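Local coordinates for sigma regulatory family protein-PP2C phosphatase (Chlamydia trachomatis serovar L2, PDB 6MAB) that probably senses small-molecule signals, likely TCA-cycle intermediates, through this periplasmic domain, as part of a membrane protein assigned a PP2C-type phosphatase activity, at residues T71-K79 against V88-Q96; Q125-I134 against V145-L156. All coordinates share one frame; numbering follows the deposited sequence.

Contact 1: residues T71-K79 against V88-Q96; sequences TYKEISLVK and VVASSRIEQ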
loop_
_atom_site.group_PDB
_atom_site.type_symbol
_atom_site.label_atom_id
_atom_site.label_comp_id
_atom_site.label_asym_id
_atom_site.label_seq_id
_atom_site.Cartn_x
_atom_site.Cartn_y
_atom_site.Cartn_z
ATOM N N THR A 71 1.819 10.043 -16.325
ATOM C CA THR A 71 1.304 8.750 -15.897
ATOM C C THR A 71 1.880 8.242 -14.585
ATOM O O THR A 71 1.290 7.337 -13.982
ATOM C CB THR A 71 1.532 7.707 -17.002
ATOM O OG1 THR A 71 2.927 7.632 -17.337
ATOM C CG2 THR A 71 0.739 8.102 -18.235
ATOM N N TYR A 72 2.994 8.791 -14.118
ATOM C CA TYR A 72 3.571 8.437 -12.832
ATOM C C TYR A 72 3.802 9.700 -12.027
ATOM O O TYR A 72 4.130 10.749 -12.586
ATOM C CB TYR A 72 4.890 7.694 -13.010
ATOM C CG TYR A 72 4.685 6.318 -13.559
ATOM C CD1 TYR A 72 4.427 5.259 -12.711
ATOM C CD2 TYR A 72 4.694 6.082 -14.922
ATOM C CE1 TYR A 72 4.217 3.993 -13.198
ATOM C CE2 TYR A 72 4.491 4.805 -15.421
ATOM C CZ TYR A 72 4.254 3.773 -14.548
ATOM O OH TYR A 72 4.016 2.506 -15.005
ATOM N N LYS A 73 3.627 9.610 -10.709
ATOM C CA LYS A 73 4.106 10.704 -9.879
ATOM C C LYS A 73 5.623 10.789 -9.944
ATOM O O LYS A 73 6.183 11.888 -9.927
ATOM C CB LYS A 73 3.627 10.532 -8.439
ATOM C CG LYS A 73 4.195 11.599 -7.491
ATOM C CD LYS A 73 3.702 11.432 -6.056
ATOM C CE LYS A 73 4.228 12.550 -5.164
ATOM N NZ LYS A 73 3.319 13.713 -5.209
ATOM N N GLU A 74 6.291 9.644 -10.056
ATOM C CA GLU A 74 7.742 9.601 -10.145
ATOM C C GLU A 74 8.160 8.281 -10.753
ATOM O O GLU A 74 7.671 7.224 -10.343
ATOM C CB GLU A 74 8.389 9.743 -8.754
ATOM C CG GLU A 74 9.922 9.667 -8.747
ATOM C CD GLU A 74 10.516 9.897 -7.358
ATOM O OE1 GLU A 74 9.867 10.607 -6.571
ATOM O OE2 GLU A 74 11.616 9.370 -7.051
ATOM N N ILE A 75 9.082 8.335 -11.702
ATOM C CA ILE A 75 9.880 7.170 -12.035
ATOM C C ILE A 75 11.350 7.570 -11.959
ATOM O O ILE A 75 11.756 8.574 -12.553
ATOM C CB ILE A 75 9.509 6.601 -13.418
ATOM C CG1 ILE A 75 10.430 5.450 -13.751
ATOM C CG2 ILE A 75 9.603 7.666 -14.482
ATOM C CD1 ILE A 75 9.893 4.593 -14.865
ATOM N N SER A 76 12.136 6.809 -11.181
ATOM C CA SER A 76 13.525 7.150 -10.888
ATOM C C SER A 76 14.443 5.942 -11.035
ATOM O O SER A 76 14.100 4.836 -10.627
ATOM C CB SER A 76 13.673 7.696 -9.459
ATOM O OG SER A 76 13.006 8.934 -9.322
ATOM N N LEU A 77 15.622 6.193 -11.596
ATOM C CA LEU A 77 16.735 5.265 -11.552
ATOM C C LEU A 77 17.605 5.639 -10.371
ATOM O O LEU A 77 18.144 6.758 -10.319
ATOM C CB LEU A 77 17.562 5.327 -12.824
ATOM C CG LEU A 77 17.091 4.714 -14.120
ATOM C CD1 LEU A 77 18.192 4.974 -15.155
ATOM C CD2 LEU A 77 16.833 3.224 -13.924
ATOM N N VAL A 78 17.755 4.699 -9.448
ATOM C CA VAL A 78 18.439 4.911 -8.181
ATOM C C VAL A 78 19.689 4.052 -8.196
ATOM O O VAL A 78 19.609 2.820 -8.203
ATOM C CB VAL A 78 17.534 4.573 -6.991
ATOM C CG1 VAL A 78 18.216 4.985 -5.652
ATOM C CG2 VAL A 78 16.199 5.265 -7.151
ATOM N N LYS A 79 20.856 4.697 -8.205
ATOM C CA LYS A 79 22.107 3.960 -8.257
ATOM C C LYS A 79 22.416 3.409 -6.874
ATOM O O LYS A 79 22.242 4.095 -5.865
ATOM C CB LYS A 79 23.245 4.866 -8.726
ATOM C CG LYS A 79 24.593 4.206 -8.729
ATOM C CD LYS A 79 25.673 5.188 -9.158
ATOM C CE LYS A 79 27.048 4.542 -9.139
ATOM N NZ LYS A 79 27.145 3.433 -10.133
ATOM N N VAL A 88 19.614 9.022 -6.328
ATOM C CA VAL A 88 18.848 9.202 -7.557
ATOM C C VAL A 88 19.765 9.758 -8.635
ATOM O O VAL A 88 20.315 10.857 -8.499
ATOM C CB VAL A 88 17.646 10.132 -7.347
ATOM C CG1 VAL A 88 16.914 10.318 -8.648
ATOM C CG2 VAL A 88 16.684 9.593 -6.280
ATOM N N VAL A 89 19.926 9.012 -9.725
ATOM C CA VAL A 89 20.756 9.473 -10.835
ATOM C C VAL A 89 19.954 9.800 -12.086
ATOM O O VAL A 89 20.530 10.347 -13.040
ATOM C CB VAL A 89 21.875 8.464 -11.165
ATOM C CG1 VAL A 89 22.827 8.325 -9.976
ATOM C CG2 VAL A 89 21.311 7.112 -11.545
ATOM N N ALA A 90 18.660 9.494 -12.118
ATOM C CA ALA A 90 17.771 9.981 -13.163
ATOM C C ALA A 90 16.344 9.879 -12.642
ATOM O O ALA A 90 16.004 8.907 -11.963
ATOM C CB ALA A 90 17.935 9.182 -14.457
ATOM N N SER A 91 15.524 10.893 -12.936
ATOM C CA SER A 91 14.135 10.895 -12.492
ATOM C C SER A 91 13.252 11.718 -13.425
ATOM O O SER A 91 13.674 12.749 -13.960
ATOM C CB SER A 91 14.007 11.464 -11.078
ATOM O OG SER A 91 12.675 11.311 -10.613
ATOM N N SER A 92 12.017 11.253 -13.606
ATOM C CA SER A 92 10.982 12.078 -14.220
ATOM C C SER A 92 10.630 13.275 -13.357
ATOM O O SER A 92 10.010 14.217 -13.861
ATOM C CB SER A 92 9.722 11.250 -14.472
ATOM O OG SER A 92 9.136 10.833 -13.254
ATOM N N ARG A 93 10.982 13.241 -12.067
ATOM C CA ARG A 93 10.834 14.379 -11.153
ATOM C C ARG A 93 12.197 15.038 -11.040
ATOM O O ARG A 93 13.047 14.595 -10.264
ATOM C CB ARG A 93 10.347 13.949 -9.773
ATOM C CG ARG A 93 8.850 13.832 -9.620
ATOM C CD ARG A 93 8.495 13.240 -8.260
ATOM N NE ARG A 93 8.500 14.213 -7.175
ATOM C CZ ARG A 93 8.418 13.889 -5.885
ATOM N NH1 ARG A 93 8.341 12.615 -5.509
ATOM N NH2 ARG A 93 8.422 14.838 -4.965
ATOM N N ILE A 94 12.397 16.113 -11.807
ATOM C CA ILE A 94 13.717 16.725 -11.889
ATOM C C ILE A 94 14.195 17.113 -10.504
ATOM O O ILE A 94 15.391 17.021 -10.188
ATOM C CB ILE A 94 13.675 17.938 -12.837
ATOM C CG1 ILE A 94 13.159 17.512 -14.219
ATOM C CG2 ILE A 94 15.044 18.615 -12.927
ATOM C CD1 ILE A 94 13.903 16.354 -14.851
ATOM N N GLU A 95 13.264 17.555 -9.655
ATOM C CA GLU A 95 13.602 18.032 -8.323
ATOM C C GLU A 95 14.179 16.925 -7.439
ATOM O O GLU A 95 14.860 17.226 -6.450
ATOM C CB GLU A 95 12.352 18.650 -7.681
ATOM C CG GLU A 95 11.196 17.663 -7.388
ATOM C CD GLU A 95 10.151 17.545 -8.516
ATOM O OE1 GLU A 95 10.464 17.809 -9.703
ATOM O OE2 GLU A 95 8.996 17.172 -8.201
ATOM N N GLN A 96 13.920 15.660 -7.769
ATOM C CA GLN A 96 14.471 14.525 -7.032
ATOM C C GLN A 96 15.889 14.171 -7.449
ATOM O O GLN A 96 16.552 13.392 -6.758
ATOM C CB GLN A 96 13.609 13.273 -7.219
ATOM C CG GLN A 96 12.203 13.378 -6.682
ATOM C CD GLN A 96 12.167 13.775 -5.232
ATOM O OE1 GLN A 96 12.195 14.966 -4.910
ATOM N NE2 GLN A 96 12.112 12.789 -4.341
HETATM O O HOH W 1 6.930 11.848 -13.147
#
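Glu74 and Arg93 meet where the hairpin of strands 74-80 and 86-91 runs out into loop, their side chains crossing at about a right angle. The carboxylate and guanidinium planes are 65° apart. Glu74 OE1 and Arg93 NH1 form a salt bridge at 2.7 Å, but the N-H points poorly at OE1, which leaves the hydrogen bond weak although the charges are close. Arg93 is sandwiched: Lys73 CE sits over one face near the rim, while Gln96 CD lies 3.8 Å above the centre of the other. In the guanidinium plane, Glu95 OE2 takes a straighter bond from NE at 3.2 Å. Glu74 keeps its chain extended, CG opposite the backbone N (chi1 178°), which carries OE2 to Ser76 OG and to the hydroxyl of Tyr101; Tyr101 also binds the Gln96 amide, whose oxygen takes Lys99.

Next along, the hydroxyls of Ser76 and Ser91 touch, OG to OG 2.7 Å. Arg93 N donates to Ser91 OG, closing an ST turn that shapes the chain leaving the strand. Ser92, already past the strand, still pairs with Ile75: its OG, wedged between its own N and carbonyl carbon (chi1 66°), accepts from Ile75 N at 2.9 Å, and its N donates to Ile75 O. Farther on, Val89 and Ala90 together face Leu77, a classic beta bulge in which Leu77 O receives Val89 N at 2.9 Å and, weakly, Ala90 N.

Strand 142-151 flanks strand 74-80 on its other edge, while Ile75 and Leu77 rest on Phe42 of helix 35-45 and Ala90 packs on Leu60 and Met64 of helix 58-68.

Contact 2: residues Q125-I134 against V145-L156; sequences QVLAVLQTNI and VLYTLSDTNYLL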
loop_
_atom_site.group_PDB
_atom_site.type_symbol
_atom_site.label_atom_id
_atom_site.label_comp_id
_atom_site.label_asym_id
_atom_site.label_seq_id
_atom_site.Cartn_x
_atom_site.Cartn_y
_atom_site.Cartn_z
ATOM N N GLN A 125 -3.552 11.281 -0.370
ATOM C CA GLN A 125 -2.958 10.569 -1.504
ATOM C C GLN A 125 -2.215 9.328 -1.016
ATOM O O GLN A 125 -1.303 9.411 -0.184
ATOM C CB GLN A 125 -2.024 11.489 -2.289
ATOM C CG GLN A 125 -1.345 10.798 -3.483
ATOM C CD GLN A 125 -0.434 11.712 -4.268
ATOM O OE1 GLN A 125 0.540 12.240 -3.740
ATOM N NE2 GLN A 125 -0.741 11.899 -5.547
ATOM N N VAL A 126 -2.608 8.181 -1.543
ATOM C CA VAL A 126 -1.924 6.918 -1.308
ATOM C C VAL A 126 -1.259 6.492 -2.604
ATOM O O VAL A 126 -1.877 6.533 -3.676
ATOM C CB VAL A 126 -2.903 5.850 -0.801
ATOM C CG1 VAL A 126 -2.257 4.496 -0.736
ATOM C CG2 VAL A 126 -3.401 6.243 0.569
ATOM N N LEU A 127 -0.008 6.073 -2.500
ATOM C CA LEU A 127 0.829 5.772 -3.646
ATOM C C LEU A 127 1.179 4.296 -3.676
ATOM O O LEU A 127 1.444 3.684 -2.640
ATOM C CB LEU A 127 2.114 6.563 -3.592
ATOM C CG LEU A 127 1.979 8.082 -3.577
ATOM C CD1 LEU A 127 3.312 8.756 -3.263
ATOM C CD2 LEU A 127 1.423 8.543 -4.911
ATOM N N ALA A 128 1.182 3.734 -4.882
ATOM C CA ALA A 128 1.809 2.451 -5.117
ATOM C C ALA A 128 3.298 2.684 -5.286
ATOM O O ALA A 128 3.718 3.383 -6.210
ATOM C CB ALA A 128 1.229 1.820 -6.372
ATOM N N VAL A 129 4.077 2.104 -4.390
ATOM C CA VAL A 129 5.527 2.228 -4.382
ATOM C C VAL A 129 6.073 0.920 -4.915
ATOM O O VAL A 129 5.951 -0.116 -4.256
ATOM C CB VAL A 129 6.057 2.506 -2.976
ATOM C CG1 VAL A 129 7.564 2.679 -2.995
ATOM C CG2 VAL A 129 5.358 3.734 -2.372
ATOM N N LEU A 130 6.661 0.976 -6.099
ATOM C CA LEU A 130 7.236 -0.190 -6.759
ATOM C C LEU A 130 8.744 -0.011 -6.859
ATOM O O LEU A 130 9.223 1.039 -7.294
ATOM C CB LEU A 130 6.637 -0.379 -8.141
ATOM C CG LEU A 130 5.355 -1.195 -8.165
ATOM C CD1 LEU A 130 4.242 -0.539 -7.356
ATOM C CD2 LEU A 130 4.894 -1.444 -9.593
ATOM N N GLN A 131 9.481 -1.011 -6.390
ATOM C CA GLN A 131 10.931 -1.022 -6.446
ATOM C C GLN A 131 11.375 -2.304 -7.109
ATOM O O GLN A 131 10.926 -3.382 -6.707
ATOM C CB GLN A 131 11.511 -0.894 -5.039
ATOM C CG GLN A 131 11.047 0.390 -4.394
ATOM C CD GLN A 131 11.588 0.620 -2.982
ATOM O OE1 GLN A 131 12.522 -0.047 -2.529
ATOM N NE2 GLN A 131 11.007 1.599 -2.298
ATOM N N THR A 132 12.222 -2.174 -8.128
ATOM C CA THR A 132 12.697 -3.305 -8.912
ATOM C C THR A 132 14.216 -3.261 -9.045
ATOM O O THR A 132 14.779 -2.238 -9.450
ATOM C CB THR A 132 12.032 -3.287 -10.275
ATOM O OG1 THR A 132 10.615 -3.352 -10.092
ATOM C CG2 THR A 132 12.507 -4.470 -11.136
ATOM N N ASN A 133 14.875 -4.374 -8.721
ATOM C CA ASN A 133 16.327 -4.422 -8.777
ATOM C C ASN A 133 16.815 -4.440 -10.226
ATOM O O ASN A 133 16.244 -5.107 -11.097
ATOM C CB ASN A 133 16.860 -5.641 -8.017
ATOM C CG ASN A 133 17.081 -5.365 -6.566
ATOM O OD1 ASN A 133 17.477 -4.259 -6.177
ATOM N ND2 ASN A 133 16.837 -6.364 -5.741
ATOM N N ILE A 134 17.860 -3.661 -10.480
ATOM C CA ILE A 134 18.548 -3.632 -11.764
ATOM C C ILE A 134 19.800 -4.481 -11.571
ATOM O O ILE A 134 20.767 -4.062 -10.924
ATOM C CB ILE A 134 18.860 -2.197 -12.201
ATOM C CG1 ILE A 134 17.534 -1.434 -12.412
ATOM C CG2 ILE A 134 19.713 -2.193 -13.470
ATOM C CD1 ILE A 134 17.712 0.075 -12.476
ATOM N N VAL A 145 18.151 0.482 -8.495
ATOM C CA VAL A 145 16.742 0.168 -8.321
ATOM C C VAL A 145 15.930 1.083 -9.223
ATOM O O VAL A 145 16.207 2.280 -9.307
ATOM C CB VAL A 145 16.321 0.328 -6.846
ATOM C CG1 VAL A 145 14.796 0.182 -6.689
ATOM C CG2 VAL A 145 17.057 -0.705 -5.996
ATOM N N LEU A 146 14.950 0.513 -9.932
ATOM C CA LEU A 146 13.943 1.298 -10.645
ATOM C C LEU A 146 12.790 1.540 -9.678
ATOM O O LEU A 146 12.127 0.592 -9.231
ATOM C CB LEU A 146 13.460 0.578 -11.898
ATOM C CG LEU A 146 12.427 1.370 -12.709
ATOM C CD1 LEU A 146 13.024 2.671 -13.219
ATOM C CD2 LEU A 146 11.916 0.553 -13.890
ATOM N N TYR A 147 12.598 2.812 -9.312
ATOM C CA TYR A 147 11.688 3.254 -8.273
ATOM C C TYR A 147 10.537 4.020 -8.922
ATOM O O TYR A 147 10.775 5.003 -9.626
ATOM C CB TYR A 147 12.486 4.136 -7.318
ATOM C CG TYR A 147 11.746 4.760 -6.154
ATOM C CD1 TYR A 147 11.050 5.940 -6.308
ATOM C CD2 TYR A 147 11.804 4.191 -4.887
ATOM C CE1 TYR A 147 10.387 6.537 -5.219
ATOM C CE2 TYR A 147 11.147 4.779 -3.800
ATOM C CZ TYR A 147 10.454 5.950 -3.978
ATOM O OH TYR A 147 9.814 6.554 -2.911
ATOM N N THR A 148 9.298 3.566 -8.710
ATOM C CA THR A 148 8.138 4.266 -9.251
ATOM C C THR A 148 7.090 4.515 -8.168
ATOM O O THR A 148 6.900 3.711 -7.237
ATOM C CB THR A 148 7.490 3.547 -10.438
ATOM O OG1 THR A 148 7.107 2.240 -10.055
ATOM C CG2 THR A 148 8.448 3.460 -11.616
ATOM N N LEU A 149 6.439 5.672 -8.305
ATOM C CA LEU A 149 5.313 6.103 -7.485
ATOM C C LEU A 149 4.125 6.391 -8.394
ATOM O O LEU A 149 4.246 7.181 -9.337
ATOM C CB LEU A 149 5.658 7.369 -6.697
ATOM C CG LEU A 149 6.866 7.345 -5.769
ATOM C CD1 LEU A 149 7.076 8.730 -5.152
ATOM C CD2 LEU A 149 6.733 6.291 -4.669
ATOM N N SER A 150 2.995 5.750 -8.110
ATOM C CA SER A 150 1.765 5.881 -8.878
ATOM C C SER A 150 0.595 6.206 -7.943
ATOM O O SER A 150 0.396 5.529 -6.922
ATOM C CB SER A 150 1.516 4.552 -9.665
ATOM O OG SER A 150 0.198 4.445 -10.142
ATOM N N ASP A 151 -0.177 7.248 -8.275
ATOM C CA ASP A 151 -1.360 7.560 -7.477
ATOM C C ASP A 151 -2.369 6.426 -7.623
ATOM O O ASP A 151 -2.732 6.052 -8.745
ATOM C CB ASP A 151 -1.966 8.878 -7.928
ATOM C CG ASP A 151 -2.936 9.458 -6.922
ATOM O OD1 ASP A 151 -3.607 8.690 -6.214
ATOM O OD2 ASP A 151 -3.032 10.708 -6.847
ATOM N N THR A 152 -2.807 5.858 -6.502
ATOM C CA THR A 152 -3.751 4.751 -6.533
ATOM C C THR A 152 -5.214 5.178 -6.518
ATOM O O THR A 152 -6.084 4.309 -6.414
ATOM C CB THR A 152 -3.507 3.804 -5.369
ATOM O OG1 THR A 152 -3.814 4.463 -4.133
ATOM C CG2 THR A 152 -2.065 3.324 -5.376
ATOM N N ASN A 153 -5.519 6.468 -6.660
ATOM C CA ASN A 153 -6.919 6.871 -6.614
ATOM C C ASN A 153 -7.748 6.155 -7.679
ATOM O O ASN A 153 -8.906 5.815 -7.425
ATOM C CB ASN A 153 -7.075 8.391 -6.717
ATOM C CG ASN A 153 -6.375 9.035 -7.916
ATOM O OD1 ASN A 153 -5.820 8.384 -8.795
ATOM N ND2 ASN A 153 -6.432 10.369 -7.944
ATOM N N TYR A 154 -7.172 5.896 -8.862
ATOM C CA TYR A 154 -7.932 5.235 -9.924
ATOM C C TYR A 154 -8.349 3.814 -9.540
ATOM O O TYR A 154 -9.297 3.269 -10.129
ATOM C CB TYR A 154 -7.114 5.218 -11.224
ATOM C CG TYR A 154 -5.984 4.216 -11.218
ATOM C CD1 TYR A 154 -4.794 4.460 -10.551
ATOM C CD2 TYR A 154 -6.121 3.006 -11.894
ATOM C CE1 TYR A 154 -3.761 3.520 -10.560
ATOM C CE2 TYR A 154 -5.105 2.080 -11.918
ATOM C CZ TYR A 154 -3.927 2.336 -11.253
ATOM O OH TYR A 154 -2.915 1.394 -11.263
ATOM N N LEU A 155 -7.689 3.215 -8.554
ATOM C CA LEU A 155 -8.088 1.929 -7.990
ATOM C C LEU A 155 -8.908 2.078 -6.729
ATOM O O LEU A 155 -10.003 1.531 -6.617
ATOM C CB LEU A 155 -6.861 1.104 -7.652
ATOM C CG LEU A 155 -6.053 0.580 -8.822
ATOM C CD1 LEU A 155 -4.672 0.198 -8.314
ATOM C CD2 LEU A 155 -6.786 -0.624 -9.445
ATOM N N LEU A 156 -8.389 2.833 -5.761
ATOM C CA LEU A 156 -9.038 2.867 -4.466
ATOM C C LEU A 156 -10.364 3.619 -4.468
ATOM O O LEU A 156 -11.254 3.267 -3.680
ATOM C CB LEU A 156 -8.096 3.467 -3.425
ATOM C CG LEU A 156 -6.862 2.619 -3.162
ATOM C CD1 LEU A 156 -6.108 3.154 -1.945
ATOM C CD2 LEU A 156 -7.178 1.122 -2.970
HETATM O O HOH W 2 -4.671 8.559 -3.572
HETATM O O HOH W 3 4.564 2.729 -9.031
#
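Val129 and Leu149 lie side by side and point the same way in the middle of an antiparallel beta hairpin, strands 126-135 and 142-151, within a five-stranded sheet of order 2-1-5-4-3, the strand order found in PAS and Cache sensor domains and consistent with a periplasmic sensor. This is the tight part. Val129 CG2 comes within 3.7 Å of Leu149 CD2, and on the same face Gln131 runs alongside Tyr147, its NE2 3.5 Å from ring atom CE2 with amide and ring planes 36° apart. That amide is held by the backbone of Glu104 and Phe106, so its position against the ring is well fixed. On the other face, Leu130 CB presses on Thr148 OG1 at 3.3 Å, and a water joins that hydroxyl to Ala128 O. Regular pairs of backbone bonds link Ala128 to Ser150, Leu130 to Thr148 and Thr132 to Leu146.

Toward the Gln125 end the contact turns polar, and a water spans Val126 N and Asp151 OD1. The extended Gln125, partly exposed, delivers NE2 to Asp151 OD2 in a nearly straight bond of 2.9 Å that reaches the carboxylate from above its plane. Asp151 OD1 takes Asn153 N, an Asx turn leading into helix 153-160. Just before that helix, Val126 O is gripped twice by Thr152: N approaches nearly end-on to the carbonyl, whereas OG1, 2.9 Å from Val126 O, comes down from 60° out of the carbonyl plane.

Contacts 1 and 2 are two hairpins joined edge to edge in one sheet, their centres about 12 Å apart, with strand 74-80 of the first beside strand 142-151 of the second. The seam is backbone: Ser76 N lies 2.7 Å from Tyr147 O, and Val78 O lies 2.8 Å from Val145 N, both probable hydrogen bonds. Beyond the seam, Lys73 NZ reaches Gln125 OE1, just ahead of the far strand of the second hairpin, at 3.5 Å, a weak link. Tyr101 bridges the pair on one face, bonding Glu74 and meeting the Tyr147 ring edge-to-face, while helix 35-45 underlies both on the other. Along the chain the two follow in series, contact 1 closing before contact 2 opens.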